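Local structure of cephalosporin acylase (Bacillus halodurans, 2NLZ) at residues E106-P111 against R397-S402. The protein probably acts as an amide-hydrolysing acylase of the gamma-glutamyltranspeptidase family, in the Ntn-hydrolase clan. The protein carries 1 engineered substitution. Numbering follows the deposited sequence.
Sequences EQELPP and RGHNFS
His399 reaches across to the backbone of Leu109. Its ND1 gives a weak hydrogen bond to Leu109 O, 3.0 Å long and bent to 120° at the proton. The ring gets its reach from CG lying anti to the backbone N (chi1 -178°). The same ND1 lies 3.5 Å from Pro111 CA. The carbonyl oxygen of Pro110 sits at the ring edge, near its plane. At the far end of the imidazole, Glu108 OE1 comes within 3.7 Å of His399 CE1. Carboxylate and ring planes are turned 68° apart. Glu108 is poorly ordered, so this approach is loosely defined. Pro111 CB meets the ring at CE1 and ND1, both 4.0 Å away. With an alanine at His399, Leu109 O would probably lose this donor and a gap would be likely beside Glu108 and Pro111.

Leu109 makes the other half of the contact. Its CD2 packs 3.4 Å from Gly398 O and 4.1 Å from Phe401 CB. Behind the ring, the short 3-10 turn 397-400 is closed by a hydrogen bond from Asn400 N to Arg397 O, followed by one from Phe401 N to Gly398 O. Pro111 O also accepts a hydrogen bond from Asn396 ND2, and the Gly398 backbone hydrogen-bonds to Pro116. The centre of the contact lies about 19 Å from the centre of the chain. It ties the loop between helices 97-101 and 122-133 to the loop between strands 392-393 and 424-428.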
loop_
_atom_site.group_PDB
_atom_site.type_symbol
_atom_site.label_atom_id
_atom_site.label_comp_id
_atom_site.label_asym_id
_atom_site.label_seq_id
_atom_site.Cartn_x
_atom_site.Cartn_y
_atom_site.Cartn_z
ATOM N N GLU D 106 8.639 -47.885 7.919
ATOM C CA GLU D 106 7.438 -48.266 8.665
ATOM C C GLU D 106 6.619 -47.066 9.137
ATOM O O GLU D 106 5.483 -47.226 9.581
ATOM C CB GLU D 106 7.778 -49.199 9.833
ATOM C CG GLU D 106 8.707 -48.614 10.887
ATOM C CD GLU D 106 8.892 -49.536 12.077
ATOM O OE1 GLU D 106 8.032 -50.413 12.301
ATOM O OE2 GLU D 106 9.898 -49.382 12.797
ATOM N N GLN D 107 7.197 -45.874 9.036
ATOM C CA GLN D 107 6.485 -44.644 9.365
ATOM C C GLN D 107 5.626 -44.208 8.178
ATOM O O GLN D 107 4.398 -44.194 8.251
ATOM C CB GLN D 107 7.478 -43.542 9.748
ATOM C CG GLN D 107 6.843 -42.273 10.296
ATOM C CD GLN D 107 6.375 -42.422 11.730
ATOM O OE1 GLN D 107 7.111 -42.113 12.664
ATOM N NE2 GLN D 107 5.151 -42.899 11.911
ATOM N N GLU D 108 6.295 -43.847 7.090
ATOM C CA GLU D 108 5.648 -43.568 5.813
ATOM C C GLU D 108 6.572 -44.078 4.711
ATOM O O GLU D 108 7.788 -44.112 4.890
ATOM C CB GLU D 108 5.364 -42.068 5.651
ATOM C CG GLU D 108 6.585 -41.159 5.794
ATOM C CD GLU D 108 6.275 -39.693 5.541
ATOM O OE1 GLU D 108 7.198 -38.959 5.135
ATOM O OE2 GLU D 108 5.117 -39.272 5.742
ATOM N N LEU D 109 6.005 -44.491 3.582
ATOM C CA LEU D 109 6.824 -44.986 2.474
ATOM C C LEU D 109 7.585 -43.833 1.781
ATOM O O LEU D 109 7.176 -42.675 1.895
ATOM C CB LEU D 109 6.004 -45.849 1.499
ATOM C CG LEU D 109 4.744 -45.389 0.774
ATOM C CD1 LEU D 109 4.563 -46.256 -0.454
ATOM C CD2 LEU D 109 3.525 -45.501 1.668
ATOM N N PRO D 110 8.702 -44.141 1.083
ATOM C CA PRO D 110 9.589 -43.088 0.587
ATOM C C PRO D 110 8.923 -42.201 -0.454
ATOM O O PRO D 110 8.053 -42.659 -1.187
ATOM C CB PRO D 110 10.737 -43.870 -0.058
ATOM C CG PRO D 110 10.134 -45.161 -0.433
ATOM C CD PRO D 110 9.191 -45.473 0.687
ATOM N N PRO D 111 9.313 -40.924 -0.503
ATOM C CA PRO D 111 8.742 -40.021 -1.497
ATOM C C PRO D 111 9.164 -40.342 -2.941
ATOM O O PRO D 111 8.438 -40.027 -3.885
ATOM C CB PRO D 111 9.264 -38.647 -1.064
ATOM C CG PRO D 111 10.467 -38.923 -0.239
ATOM C CD PRO D 111 10.276 -40.257 0.391
ATOM N N ARG D 397 2.029 -40.745 -6.005
ATOM C CA ARG D 397 0.768 -40.697 -5.238
ATOM C C ARG D 397 0.644 -41.657 -4.054
ATOM O O ARG D 397 0.011 -41.319 -3.067
ATOM C CB ARG D 397 -0.423 -40.875 -6.179
ATOM C CG ARG D 397 -1.780 -40.689 -5.530
ATOM C CD ARG D 397 -1.912 -39.359 -4.809
ATOM N NE ARG D 397 -1.698 -38.221 -5.692
ATOM C CZ ARG D 397 -1.932 -36.965 -5.337
ATOM N NH1 ARG D 397 -2.391 -36.690 -4.115
ATOM N NH2 ARG D 397 -1.715 -35.983 -6.208
ATOM N N GLY D 398 1.263 -42.830 -4.142
ATOM C CA GLY D 398 1.248 -43.811 -3.057
ATOM C C GLY D 398 1.887 -43.351 -1.758
ATOM O O GLY D 398 1.696 -43.975 -0.711
ATOM N N HIS D 399 2.638 -42.251 -1.822
ATOM C CA HIS D 399 3.224 -41.624 -0.639
ATOM C C HIS D 399 2.159 -41.146 0.367
ATOM O O HIS D 399 2.454 -40.989 1.553
ATOM C CB HIS D 399 4.131 -40.471 -1.064
ATOM C CG HIS D 399 4.816 -39.777 0.072
ATOM N ND1 HIS D 399 5.998 -40.232 0.616
ATOM C CD2 HIS D 399 4.492 -38.654 0.757
ATOM C CE1 HIS D 399 6.373 -39.419 1.587
ATOM N NE2 HIS D 399 5.476 -38.456 1.693
ATOM N N ASN D 400 0.930 -40.947 -0.113
ATOM C CA ASN D 400 -0.203 -40.520 0.720
ATOM C C ASN D 400 -0.749 -41.607 1.651
ATOM O O ASN D 400 -1.445 -41.305 2.626
ATOM C CB ASN D 400 -1.344 -39.983 -0.157
ATOM C CG ASN D 400 -1.255 -38.486 -0.399
ATOM O OD1 ASN D 400 -1.136 -37.696 0.541
ATOM N ND2 ASN D 400 -1.326 -38.088 -1.666
ATOM N N PHE D 401 -0.446 -42.864 1.337
ATOM C CA PHE D 401 -0.908 -44.001 2.128
ATOM C C PHE D 401 -0.288 -43.993 3.518
ATOM O O PHE D 401 0.876 -43.631 3.685
ATOM C CB PHE D 401 -0.535 -45.320 1.445
ATOM C CG PHE D 401 -1.486 -45.753 0.350
ATOM C CD1 PHE D 401 -2.795 -46.115 0.643
ATOM C CD2 PHE D 401 -1.047 -45.850 -0.968
ATOM C CE1 PHE D 401 -3.659 -46.535 -0.354
ATOM C CE2 PHE D 401 -1.902 -46.272 -1.976
ATOM C CZ PHE D 401 -3.214 -46.612 -1.668
ATOM N N SER D 402 -1.070 -44.409 4.508
ATOM C CA SER D 402 -0.579 -44.551 5.872
ATOM C C SER D 402 -0.054 -45.962 6.079
ATOM O O SER D 402 -0.568 -46.915 5.496
ATOM C CB SER D 402 -1.701 -44.259 6.874
ATOM O OG SER D 402 -1.221 -44.232 8.210
#